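Local structure of aldehyde dehydrogenase family protein (Pseudomonas syringae pv. tomato, 5IUV) at residues Val160-Val165 against Asp238-Thr243; Ser187-Pro192 against Asn218-Tyr223; Asp389-Ala394 against Ser408-Asp413. The protein oxidises indole-3-acetaldehyde to the auxin indole-3-acetic acid, probably passing the hydride to NAD+ as other aldehyde dehydrogenases do. All coordinates share one frame; numbering follows the deposited sequence.

Contact 1: residues Val160-Val165 against Asp238-Thr243; sequences VVAAIV and DTVVFT. With NAD (nicotinamide-adenine-dinucleotide), chain C.
Val161 to Ile164 pair in parallel register with Thr239 to Phe242, the segment axes 18° apart, through a ladder in which Ala162 N meets Thr239 O at 2.9 Å and Val241 N, Ile164 N and Thr243 N find Ala162 O, Val241 O and Ile164 O in turn. This is the middle of the Rossmann-like sheet of the cofactor domain. At the N-terminal start of the pairing, Val160 N donates almost straight (175°) to the anti lone pair of Asp238 OD2 at 2.8 Å, and Asp238 N answers to Val160 O in its carbonyl plane; the same OD2 forms a salt bridge with Arg67. On one face Ala163 CB rests on Val241 CG2 at 3.7 Å. On the other, Ile164 CD1 lies across Val240 CG2 at 4.0 Å. With CG anti to the backbone N (chi1 173°), the Phe242 ring turns an edge to Ile164, whose CG2 touches CD2 at 3.8 Å; helix 246-258 packs on this ring as well. The nucleotide is held at the C-terminal ends of both strands: NAD O3B donates to Val165 O at 2.7 Å, while NAD O4B lies near the ring plane, 3.2 Å from Phe242 CE2.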
loop_
_atom_site.group_PDB
_atom_site.type_symbol
_atom_site.label_atom_id
_atom_site.label_comp_id
_atom_site.label_asym_id
_atom_site.label_seq_id
_atom_site.Cartn_x
_atom_site.Cartn_y
_atom_site.Cartn_z
ATOM N N VAL A 160 -9.821 4.443 24.442
ATOM C CA VAL A 160 -9.022 4.282 25.655
ATOM C C VAL A 160 -8.239 2.975 25.614
ATOM O O VAL A 160 -8.816 1.900 25.450
ATOM C CB VAL A 160 -9.906 4.315 26.915
ATOM C CG1 VAL A 160 -9.081 4.005 28.166
ATOM C CG2 VAL A 160 -10.586 5.667 27.035
ATOM N N VAL A 161 -6.922 3.082 25.752
ATOM C CA VAL A 161 -6.029 1.935 25.665
ATOM C C VAL A 161 -5.373 1.661 27.015
ATOM O O VAL A 161 -4.823 2.577 27.629
ATOM C CB VAL A 161 -4.933 2.173 24.598
ATOM C CG1 VAL A 161 -3.953 1.004 24.547
ATOM C CG2 VAL A 161 -5.567 2.425 23.232
ATOM N N ALA A 162 -5.462 0.418 27.497
ATOM C CA ALA A 162 -4.671 0.010 28.655
ATOM C C ALA A 162 -3.401 -0.687 28.169
ATOM O O ALA A 162 -3.458 -1.575 27.326
ATOM C CB ALA A 162 -5.479 -0.909 29.583
ATOM N N ALA A 163 -2.250 -0.250 28.667
ATOM C CA ALA A 163 -0.985 -0.880 28.311
ATOM C C ALA A 163 -0.322 -1.460 29.553
ATOM O O ALA A 163 0.039 -0.730 30.473
ATOM C CB ALA A 163 -0.064 0.113 27.638
ATOM N N ILE A 164 -0.166 -2.778 29.560
ATOM C CA ILE A 164 0.438 -3.489 30.676
ATOM C C ILE A 164 1.783 -4.045 30.208
ATOM O O ILE A 164 1.838 -4.840 29.264
ATOM C CB ILE A 164 -0.481 -4.626 31.176
ATOM C CG1 ILE A 164 -1.829 -4.062 31.639
ATOM C CG2 ILE A 164 0.169 -5.386 32.314
ATOM C CD1 ILE A 164 -2.876 -5.129 31.903
ATOM N N VAL A 165 2.860 -3.615 30.860
ATOM C CA VAL A 165 4.214 -3.903 30.384
ATOM C C VAL A 165 5.079 -4.568 31.466
ATOM O O VAL A 165 4.763 -4.484 32.655
ATOM C CB VAL A 165 4.889 -2.608 29.872
ATOM C CG1 VAL A 165 4.135 -2.074 28.647
ATOM C CG2 VAL A 165 4.953 -1.556 30.971
ATOM N N ASP A 238 -11.214 0.167 25.749
ATOM C CA ASP A 238 -11.497 -0.377 24.426
ATOM C C ASP A 238 -10.524 -1.476 24.025
ATOM O O ASP A 238 -10.897 -2.429 23.345
ATOM C CB ASP A 238 -11.467 0.739 23.370
ATOM C CG ASP A 238 -12.502 1.813 23.636
ATOM O OD1 ASP A 238 -13.698 1.536 23.428
ATOM O OD2 ASP A 238 -12.126 2.930 24.057
ATOM N N THR A 239 -9.274 -1.332 24.451
ATOM C CA THR A 239 -8.202 -2.203 23.993
ATOM C C THR A 239 -7.203 -2.369 25.114
ATOM O O THR A 239 -6.887 -1.404 25.804
ATOM C CB THR A 239 -7.485 -1.610 22.742
ATOM O OG1 THR A 239 -8.398 -1.544 21.639
ATOM C CG2 THR A 239 -6.271 -2.435 22.350
ATOM N N VAL A 240 -6.712 -3.585 25.312
ATOM C CA VAL A 240 -5.574 -3.765 26.195
ATOM C C VAL A 240 -4.412 -4.347 25.385
ATOM O O VAL A 240 -4.581 -5.276 24.591
ATOM C CB VAL A 240 -5.918 -4.660 27.418
ATOM C CG1 VAL A 240 -6.420 -6.034 26.990
ATOM C CG2 VAL A 240 -4.718 -4.786 28.361
ATOM N N VAL A 241 -3.238 -3.750 25.543
ATOM C CA VAL A 241 -2.039 -4.321 24.948
ATOM C C VAL A 241 -1.136 -4.752 26.080
ATOM O O VAL A 241 -1.060 -4.088 27.112
ATOM C CB VAL A 241 -1.326 -3.340 24.003
ATOM C CG1 VAL A 241 -2.230 -3.034 22.818
ATOM C CG2 VAL A 241 -0.925 -2.037 24.727
ATOM N N PHE A 242 -0.468 -5.881 25.880
ATOM C CA PHE A 242 0.233 -6.565 26.950
ATOM C C PHE A 242 1.557 -7.121 26.476
ATOM O O PHE A 242 1.659 -7.653 25.375
ATOM C CB PHE A 242 -0.643 -7.700 27.494
ATOM C CG PHE A 242 0.047 -8.603 28.494
ATOM C CD1 PHE A 242 0.615 -9.803 28.091
ATOM C CD2 PHE A 242 0.092 -8.266 29.838
ATOM C CE1 PHE A 242 1.239 -10.642 29.005
ATOM C CE2 PHE A 242 0.713 -9.096 30.758
ATOM C CZ PHE A 242 1.285 -10.288 30.341
ATOM N N THR A 243 2.564 -7.000 27.326
ATOM C CA THR A 243 3.816 -7.711 27.138
ATOM C C THR A 243 4.188 -8.365 28.467
ATOM O O THR A 243 4.268 -7.698 29.499
ATOM C CB THR A 243 4.937 -6.778 26.655
ATOM O OG1 THR A 243 4.637 -6.312 25.336
ATOM C CG2 THR A 243 6.238 -7.511 26.610
HETATM P PA NAD C . 4.109 -11.153 33.856
HETATM O O1A NAD C . 3.241 -11.929 32.941
HETATM O O2A NAD C . 4.239 -11.752 35.243
HETATM O O5B NAD C . 3.585 -9.670 33.978
HETATM C C5B NAD C . 3.684 -8.659 32.953
HETATM C C4B NAD C . 2.848 -7.488 33.404
HETATM O O4B NAD C . 1.500 -7.941 33.653
HETATM C C3B NAD C . 3.286 -6.753 34.676
HETATM O O3B NAD C . 3.041 -5.356 34.563
HETATM C C2B NAD C . 2.395 -7.376 35.752
HETATM O O2B NAD C . 2.213 -6.513 36.871
HETATM C C1B NAD C . 1.106 -7.590 34.963
HETATM N N9A NAD C . 0.192 -8.613 35.461
HETATM C C8A NAD C . 0.492 -9.706 36.231
HETATM N N7A NAD C . -0.554 -10.402 36.608
HETATM C C5A NAD C . -1.622 -9.730 36.021
HETATM C C6A NAD C . -3.007 -9.994 35.994
HETATM N N6A NAD C . -3.589 -11.000 36.655
HETATM N N1A NAD C . -3.788 -9.158 35.269
HETATM C C2A NAD C . -3.219 -8.124 34.640
HETATM N N3A NAD C . -1.931 -7.769 34.606
HETATM C C4A NAD C . -1.175 -8.627 35.314
HETATM O O3 NAD C . 5.578 -11.043 33.218
HETATM P PN NAD C . 6.964 -10.406 33.717
HETATM O O1N NAD C . 7.523 -11.347 34.717
HETATM O O2N NAD C . 6.733 -8.996 34.107
HETATM O O5D NAD C . 7.834 -10.370 32.378
HETATM C C5D NAD C . 8.538 -11.530 31.884
HETATM C C4D NAD C . 7.763 -12.088 30.715
HETATM O O4D NAD C . 7.654 -11.077 29.686
HETATM C C3D NAD C . 8.406 -13.283 30.024
HETATM O O3D NAD C . 7.430 -14.293 29.792
HETATM C C2D NAD C . 8.924 -12.661 28.723
HETATM O O2D NAD C . 9.031 -13.538 27.605
HETATM C C1D NAD C . 7.843 -11.599 28.416
HETATM N N1N NAD C . 8.393 -10.526 27.485
HETATM C C2N NAD C . 7.836 -10.516 26.183
HETATM C C3N NAD C . 8.226 -9.540 25.278
HETATM C C7N NAD C . 7.730 -9.512 23.854
HETATM O O7N NAD C . 7.094 -10.487 23.400
HETATM N N7N NAD C . 8.086 -8.498 23.105
HETATM C C4N NAD C . 9.180 -8.600 25.674
HETATM C C5N NAD C . 9.737 -8.650 26.947
HETATM C C6N NAD C . 9.325 -9.623 27.844
#

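Contact 2: residues Ser187-Pro192 against Asn218-Tyr223; sequences SVVLKP and NVLPGY. With NAD (nicotinamide-adenine-dinucleotide), chain C.
Lys191 NZ is gripped by four oxygens: it donates to Gly222 O across the contact at 3.0 Å, to Pro192 O of its own segment, to NAD O2B at 2.7 Å and to NAD O3B at 3.2 Å. An ammonium has three hydrogens, so at least one hydrogen must be shared between two acceptors. Neither carbonyl is met squarely in its plane: the nitrogen stands 43° above that of Pro192 and is less tilted from that of Gly222. Two bends in the lysine chain, chi2 -63° and chi3 -68°, fold it back past Leu220 O, and on the way Lys191 CG comes to 3.3 Å from Leu220 O, a buried carbonyl that has no polar partner in the model. A water further ties together the loops that follow the two strands, donating to Pro192 O and accepting from Gly222 N at 3.0 Å. The ammonium and the water thus both hold Pro192 O.

Behind this site the chains form a short parallel ladder, Asn218 N to Val188 O, Leu190 N to Asn218 O and Leu220 N to Leu190 O. Its side chains divide between two helical layers. Val189 CG1 meets Leu220 CD1 at 3.7 Å, the two side chains slanting across one another where helices 56-72 and 224-232 pack. Pro192 CD lies 4.0 Å from Val219 CG1, beside helix 198-210. Asn218 reaches out of the pair, its OD1 taking the backbone N of Gln25 and its ND2 donating to Ser65 OG.

Strand 187-191, helix 198-210 and strand 217-219 form a beta-alpha-beta crossover, and a lysine at the end of its first strand that binds both adenosine-ribose hydroxyls is consistent with the NAD+ site of the aldehyde dehydrogenase family.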
loop_
_atom_site.group_PDB
_atom_site.type_symbol
_atom_site.label_atom_id
_atom_site.label_comp_id
_atom_site.label_asym_id
_atom_site.label_seq_id
_atom_site.Cartn_x
_atom_site.Cartn_y
_atom_site.Cartn_z
ATOM N N SER A 187 -6.148 7.842 24.170
ATOM C CA SER A 187 -5.688 8.043 25.539
ATOM C C SER A 187 -5.170 6.707 26.042
ATOM O O SER A 187 -5.739 5.659 25.728
ATOM C CB SER A 187 -6.805 8.562 26.449
ATOM O OG SER A 187 -7.230 9.844 26.042
ATOM N N VAL A 188 -4.087 6.742 26.810
ATOM C CA VAL A 188 -3.459 5.520 27.291
ATOM C C VAL A 188 -3.349 5.515 28.811
ATOM O O VAL A 188 -2.942 6.508 29.410
ATOM C CB VAL A 188 -2.047 5.342 26.678
ATOM C CG1 VAL A 188 -1.353 4.080 27.227
ATOM C CG2 VAL A 188 -2.145 5.280 25.168
ATOM N N VAL A 189 -3.739 4.398 29.422
ATOM C CA VAL A 189 -3.443 4.140 30.824
ATOM C C VAL A 189 -2.349 3.080 30.888
ATOM O O VAL A 189 -2.568 1.911 30.550
ATOM C CB VAL A 189 -4.674 3.670 31.615
ATOM C CG1 VAL A 189 -4.306 3.448 33.089
ATOM C CG2 VAL A 189 -5.812 4.680 31.478
ATOM N N LEU A 190 -1.166 3.518 31.300
ATOM C CA LEU A 190 0.020 2.677 31.364
ATOM C C LEU A 190 0.177 2.064 32.751
ATOM O O LEU A 190 0.133 2.776 33.758
ATOM C CB LEU A 190 1.255 3.506 31.002
ATOM C CG LEU A 190 2.627 2.840 31.067
ATOM C CD1 LEU A 190 2.715 1.672 30.096
ATOM C CD2 LEU A 190 3.694 3.877 30.757
ATOM N N LYS A 191 0.352 0.747 32.791
ATOM C CA LYS A 191 0.529 0.010 34.042
ATOM C C LYS A 191 1.872 -0.702 33.994
ATOM O O LYS A 191 1.974 -1.813 33.477
ATOM C CB LYS A 191 -0.604 -1.005 34.252
ATOM C CG LYS A 191 -0.999 -1.260 35.708
ATOM C CD LYS A 191 0.135 -1.870 36.536
ATOM C CE LYS A 191 0.479 -3.291 36.116
ATOM N NZ LYS A 191 1.577 -3.869 36.950
ATOM N N PRO A 192 2.914 -0.059 34.534
ATOM C CA PRO A 192 4.242 -0.669 34.564
ATOM C C PRO A 192 4.308 -1.837 35.542
ATOM O O PRO A 192 3.486 -1.947 36.459
ATOM C CB PRO A 192 5.146 0.483 35.030
ATOM C CG PRO A 192 4.250 1.301 35.905
ATOM C CD PRO A 192 2.887 1.239 35.232
ATOM N N ASN A 218 -2.004 8.529 31.474
ATOM C CA ASN A 218 -2.074 8.306 32.908
ATOM C C ASN A 218 -1.233 7.085 33.245
ATOM O O ASN A 218 -1.193 6.138 32.463
ATOM C CB ASN A 218 -3.523 8.101 33.367
ATOM C CG ASN A 218 -4.375 9.355 33.214
ATOM O OD1 ASN A 218 -3.878 10.478 33.307
ATOM N ND2 ASN A 218 -5.672 9.162 32.984
ATOM N N VAL A 219 -0.568 7.104 34.396
ATOM C CA VAL A 219 0.309 5.997 34.788
ATOM C C VAL A 219 -0.076 5.440 36.162
ATOM O O VAL A 219 -0.107 6.175 37.151
ATOM C CB VAL A 219 1.788 6.431 34.820
ATOM C CG1 VAL A 219 2.677 5.264 35.270
ATOM C CG2 VAL A 219 2.219 6.939 33.442
ATOM N N LEU A 220 -0.361 4.144 36.217
ATOM C CA LEU A 220 -0.784 3.506 37.464
ATOM C C LEU A 220 0.175 2.401 37.915
ATOM O O LEU A 220 0.059 1.254 37.479
ATOM C CB LEU A 220 -2.187 2.923 37.306
ATOM C CG LEU A 220 -3.295 3.874 36.859
ATOM C CD1 LEU A 220 -4.642 3.139 36.801
ATOM C CD2 LEU A 220 -3.363 5.083 37.789
ATOM N N PRO A 221 1.137 2.744 38.787
ATOM C CA PRO A 221 1.980 1.686 39.350
ATOM C C PRO A 221 1.171 0.818 40.311
ATOM O O PRO A 221 0.170 1.280 40.864
ATOM C CB PRO A 221 3.086 2.458 40.076
ATOM C CG PRO A 221 2.476 3.791 40.384
ATOM C CD PRO A 221 1.518 4.084 39.269
ATOM N N GLY A 222 1.575 -0.432 40.479
ATOM C CA GLY A 222 0.847 -1.349 41.337
ATOM C C GLY A 222 0.930 -2.774 40.829
ATOM O O GLY A 222 1.520 -3.027 39.785
ATOM N N TYR A 223 0.337 -3.707 41.574
ATOM C CA TYR A 223 0.446 -5.123 41.253
ATOM C C TYR A 223 -0.443 -5.526 40.089
ATOM O O TYR A 223 -1.465 -4.895 39.827
ATOM C CB TYR A 223 0.109 -5.966 42.483
ATOM C CG TYR A 223 1.044 -5.708 43.635
ATOM C CD1 TYR A 223 2.363 -6.135 43.585
ATOM C CD2 TYR A 223 0.618 -5.019 44.763
ATOM C CE1 TYR A 223 3.235 -5.894 44.635
ATOM C CE2 TYR A 223 1.486 -4.774 45.822
ATOM C CZ TYR A 223 2.790 -5.211 45.747
ATOM O OH TYR A 223 3.654 -4.975 46.790
HETATM P PA NAD C . 4.109 -11.153 33.856
HETATM O O1A NAD C . 3.241 -11.929 32.941
HETATM O O2A NAD C . 4.239 -11.752 35.243
HETATM O O5B NAD C . 3.585 -9.670 33.978
HETATM C C5B NAD C . 3.684 -8.659 32.953
HETATM C C4B NAD C . 2.848 -7.488 33.404
HETATM O O4B NAD C . 1.500 -7.941 33.653
HETATM C C3B NAD C . 3.286 -6.753 34.676
HETATM O O3B NAD C . 3.041 -5.356 34.563
HETATM C C2B NAD C . 2.395 -7.376 35.752
HETATM O O2B NAD C . 2.213 -6.513 36.871
HETATM C C1B NAD C . 1.106 -7.590 34.963
HETATM N N9A NAD C . 0.192 -8.613 35.461
HETATM C C8A NAD C . 0.492 -9.706 36.231
HETATM N N7A NAD C . -0.554 -10.402 36.608
HETATM C C5A NAD C . -1.622 -9.730 36.021
HETATM C C6A NAD C . -3.007 -9.994 35.994
HETATM N N6A NAD C . -3.589 -11.000 36.655
HETATM N N1A NAD C . -3.788 -9.158 35.269
HETATM C C2A NAD C . -3.219 -8.124 34.640
HETATM N N3A NAD C . -1.931 -7.769 34.606
HETATM C C4A NAD C . -1.175 -8.627 35.314
HETATM O O3 NAD C . 5.578 -11.043 33.218
HETATM P PN NAD C . 6.964 -10.406 33.717
HETATM O O1N NAD C . 7.523 -11.347 34.717
HETATM O O2N NAD C . 6.733 -8.996 34.107
HETATM O O5D NAD C . 7.834 -10.370 32.378
HETATM C C5D NAD C . 8.538 -11.530 31.884
HETATM C C4D NAD C . 7.763 -12.088 30.715
HETATM O O4D NAD C . 7.654 -11.077 29.686
HETATM C C3D NAD C . 8.406 -13.283 30.024
HETATM O O3D NAD C . 7.430 -14.293 29.792
HETATM C C2D NAD C . 8.924 -12.661 28.723
HETATM O O2D NAD C . 9.031 -13.538 27.605
HETATM C C1D NAD C . 7.843 -11.599 28.416
HETATM N N1N NAD C . 8.393 -10.526 27.485
HETATM C C2N NAD C . 7.836 -10.516 26.183
HETATM C C3N NAD C . 8.226 -9.540 25.278
HETATM C C7N NAD C . 7.730 -9.512 23.854
HETATM O O7N NAD C . 7.094 -10.487 23.400
HETATM N N7N NAD C . 8.086 -8.498 23.105
HETATM C C4N NAD C . 9.180 -8.600 25.674
HETATM C C5N NAD C . 9.737 -8.650 26.947
HETATM C C6N NAD C . 9.325 -9.623 27.844
HETATM O O HOH W 1 4.047 -0.850 38.902
#

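Contact 3: residues Asp389-Ala394 against Ser408-Asp413; sequences DGVNNA and SVLTFD
With CG1 anti to the backbone N (chi1 171°), Val391 spreads its two methyls over Ser408, CG1 and CG2 each 3.9 Å from Ser408 CB. Leu410 answers with CG turned anti to its own carbonyl carbon (chi1 -54°), which brings CG to 3.4 Å from Val391 O and lets the CD2 branch run on to Asn393, 3.8 Å from Asn393 CB. Val391 thus packs on Ser408, and the Leu410 branch slants across Asn393; between them Val391 CG1 comes to 4.2 Å from Leu410 CG.

Direct polar contact is sparse. Val391 N donates to Val409 O at 3.2 Å, tilted out of the carbonyl plane, and Val409 O also accepts a hydrogen bond from a water at 2.7 Å. That water also donates to Asp389 OD1, which lies over Val409 with 3.8 Å to CG1. A second water continues the pairing one step on, donating to Val391 O at 2.8 Å and accepting from Thr411 N. The first water adds to the direct bond at Val409 O; the second takes the place of a direct bond between Val391 O and Thr411 N. Gly390, at a positive phi of 63°, turns the chain before Val391, and farther along Asn392 OD1 accepts from Ala394 N, with the donor above the amide plane, closing an Asx turn.

The polar ends of Asp389 and Asn393 are held by neighbouring parts of the same chain. Asp389 OD2 forms salt bridges with Lys315 and Arg366, and the Asn393 amide bonds Asp424 through ND2 and Arg307 through OD1. Strand 406-412 lies between strands 307-311 and 382-389 in the second sheet of the subunit; helix 396-399 packs on Val391, and helix 415-423 touches Leu410 and Asn393.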
loop_
_atom_site.group_PDB
_atom_site.type_symbol
_atom_site.label_atom_id
_atom_site.label_comp_id
_atom_site.label_asym_id
_atom_site.label_seq_id
_atom_site.Cartn_x
_atom_site.Cartn_y
_atom_site.Cartn_z
ATOM N N ASP A 389 25.149 -28.702 27.565
ATOM C CA ASP A 389 25.344 -29.447 26.331
ATOM C C ASP A 389 24.551 -30.746 26.409
ATOM O O ASP A 389 24.064 -31.112 27.480
ATOM C CB ASP A 389 26.834 -29.725 26.103
ATOM C CG ASP A 389 27.121 -30.285 24.721
ATOM O OD1 ASP A 389 26.266 -30.115 23.826
ATOM O OD2 ASP A 389 28.199 -30.888 24.529
ATOM N N GLY A 390 24.419 -31.440 25.280
ATOM C CA GLY A 390 23.739 -32.723 25.246
ATOM C C GLY A 390 22.275 -32.620 25.626
ATOM O O GLY A 390 21.726 -33.507 26.275
ATOM N N VAL A 391 21.642 -31.524 25.223
ATOM C CA VAL A 391 20.239 -31.302 25.530
ATOM C C VAL A 391 19.352 -31.915 24.448
ATOM O O VAL A 391 19.624 -31.779 23.252
ATOM C CB VAL A 391 19.930 -29.792 25.677
ATOM C CG1 VAL A 391 18.427 -29.542 25.778
ATOM C CG2 VAL A 391 20.660 -29.218 26.885
ATOM N N ASN A 392 18.312 -32.616 24.883
ATOM C CA ASN A 392 17.268 -33.096 23.989
ATOM C C ASN A 392 16.047 -32.178 24.101
ATOM O O ASN A 392 15.744 -31.683 25.187
ATOM C CB ASN A 392 16.911 -34.544 24.323
ATOM C CG ASN A 392 15.507 -34.905 23.913
ATOM O OD1 ASN A 392 14.565 -34.716 24.676
ATOM N ND2 ASN A 392 15.356 -35.430 22.701
ATOM N N ASN A 393 15.348 -31.953 22.991
ATOM C CA ASN A 393 14.300 -30.929 22.955
ATOM C C ASN A 393 13.109 -31.203 23.878
ATOM O O ASN A 393 12.265 -30.328 24.078
ATOM C CB ASN A 393 13.796 -30.736 21.520
ATOM C CG ASN A 393 13.086 -29.405 21.328
ATOM O OD1 ASN A 393 13.654 -28.345 21.589
ATOM N ND2 ASN A 393 11.846 -29.454 20.859
ATOM N N ALA A 394 13.033 -32.408 24.433
ATOM C CA ALA A 394 11.923 -32.746 25.320
ATOM C C ALA A 394 12.247 -32.416 26.777
ATOM O O ALA A 394 11.374 -32.491 27.639
ATOM C CB ALA A 394 11.550 -34.218 25.183
ATOM N N SER A 408 20.686 -23.837 26.175
ATOM C CA SER A 408 20.598 -25.262 25.848
ATOM C C SER A 408 21.200 -25.521 24.473
ATOM O O SER A 408 20.868 -24.839 23.503
ATOM C CB SER A 408 19.149 -25.753 25.885
ATOM O OG SER A 408 18.623 -25.688 27.201
ATOM N N VAL A 409 22.086 -26.505 24.386
ATOM C CA VAL A 409 22.735 -26.810 23.114
ATOM C C VAL A 409 22.271 -28.150 22.545
ATOM O O VAL A 409 22.435 -29.193 23.178
ATOM C CB VAL A 409 24.267 -26.827 23.253
ATOM C CG1 VAL A 409 24.913 -27.132 21.903
ATOM C CG2 VAL A 409 24.765 -25.496 23.810
ATOM N N LEU A 410 21.708 -28.110 21.338
ATOM C CA LEU A 410 21.184 -29.308 20.685
ATOM C C LEU A 410 21.881 -29.522 19.345
ATOM O O LEU A 410 22.386 -28.567 18.747
ATOM C CB LEU A 410 19.671 -29.198 20.472
ATOM C CG LEU A 410 18.746 -28.880 21.655
ATOM C CD1 LEU A 410 18.717 -27.388 21.998
ATOM C CD2 LEU A 410 17.334 -29.404 21.386
ATOM N N THR A 411 21.909 -30.763 18.864
ATOM C CA THR A 411 22.513 -31.034 17.560
ATOM C C THR A 411 21.501 -31.586 16.559
ATOM O O THR A 411 20.444 -32.085 16.941
ATOM C CB THR A 411 23.706 -32.015 17.666
ATOM O OG1 THR A 411 23.317 -33.189 18.388
ATOM C CG2 THR A 411 24.877 -31.352 18.375
ATOM N N PHE A 412 21.833 -31.464 15.277
ATOM C CA PHE A 412 21.030 -32.021 14.186
ATOM C C PHE A 412 21.961 -32.400 13.040
ATOM O O PHE A 412 23.119 -31.971 13.019
ATOM C CB PHE A 412 19.973 -31.019 13.706
ATOM C CG PHE A 412 20.553 -29.772 13.084
ATOM C CD1 PHE A 412 20.867 -29.730 11.732
ATOM C CD2 PHE A 412 20.782 -28.644 13.850
ATOM C CE1 PHE A 412 21.408 -28.585 11.164
ATOM C CE2 PHE A 412 21.319 -27.497 13.283
ATOM C CZ PHE A 412 21.630 -27.470 11.947
ATOM N N ASP A 413 21.462 -33.181 12.082
ATOM C CA ASP A 413 22.289 -33.609 10.950
ATOM C C ASP A 413 21.721 -33.241 9.576
ATOM O O ASP A 413 22.424 -33.348 8.569
ATOM C CB ASP A 413 22.526 -35.124 11.003
ATOM C CG ASP A 413 21.238 -35.922 11.071
ATOM O OD1 ASP A 413 20.158 -35.374 10.758
ATOM O OD2 ASP A 413 21.309 -37.112 11.443
HETATM O O HOH W 2 24.213 -30.827 22.058
HETATM O O HOH W 3 20.657 -32.722 20.789
#

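Contacts 1 and 2 are buried, neighbouring parts of one sheet: strands 149-164 and 187-191 are adjacent, the centres of the two contacts lie about 9 Å apart, and Ala163 O and Lys191 N probably share a hydrogen bond at 2.8 Å. Contact 2 is nested inside the loop that contact 1 closes, and both reach the same NAD, one mainly through backbone and hydrophobic groups, the other through a lysine ammonium. Contact 3, in the other sheet and about 37 Å from contact 1 between centres, is mostly buried too, but has exposed loop residues, Gly390 and Asn392, at its margin. Regular ladders give way there to one direct backbone bond, two water bridges and a buried aspartate paired with charges from neighbouring elements.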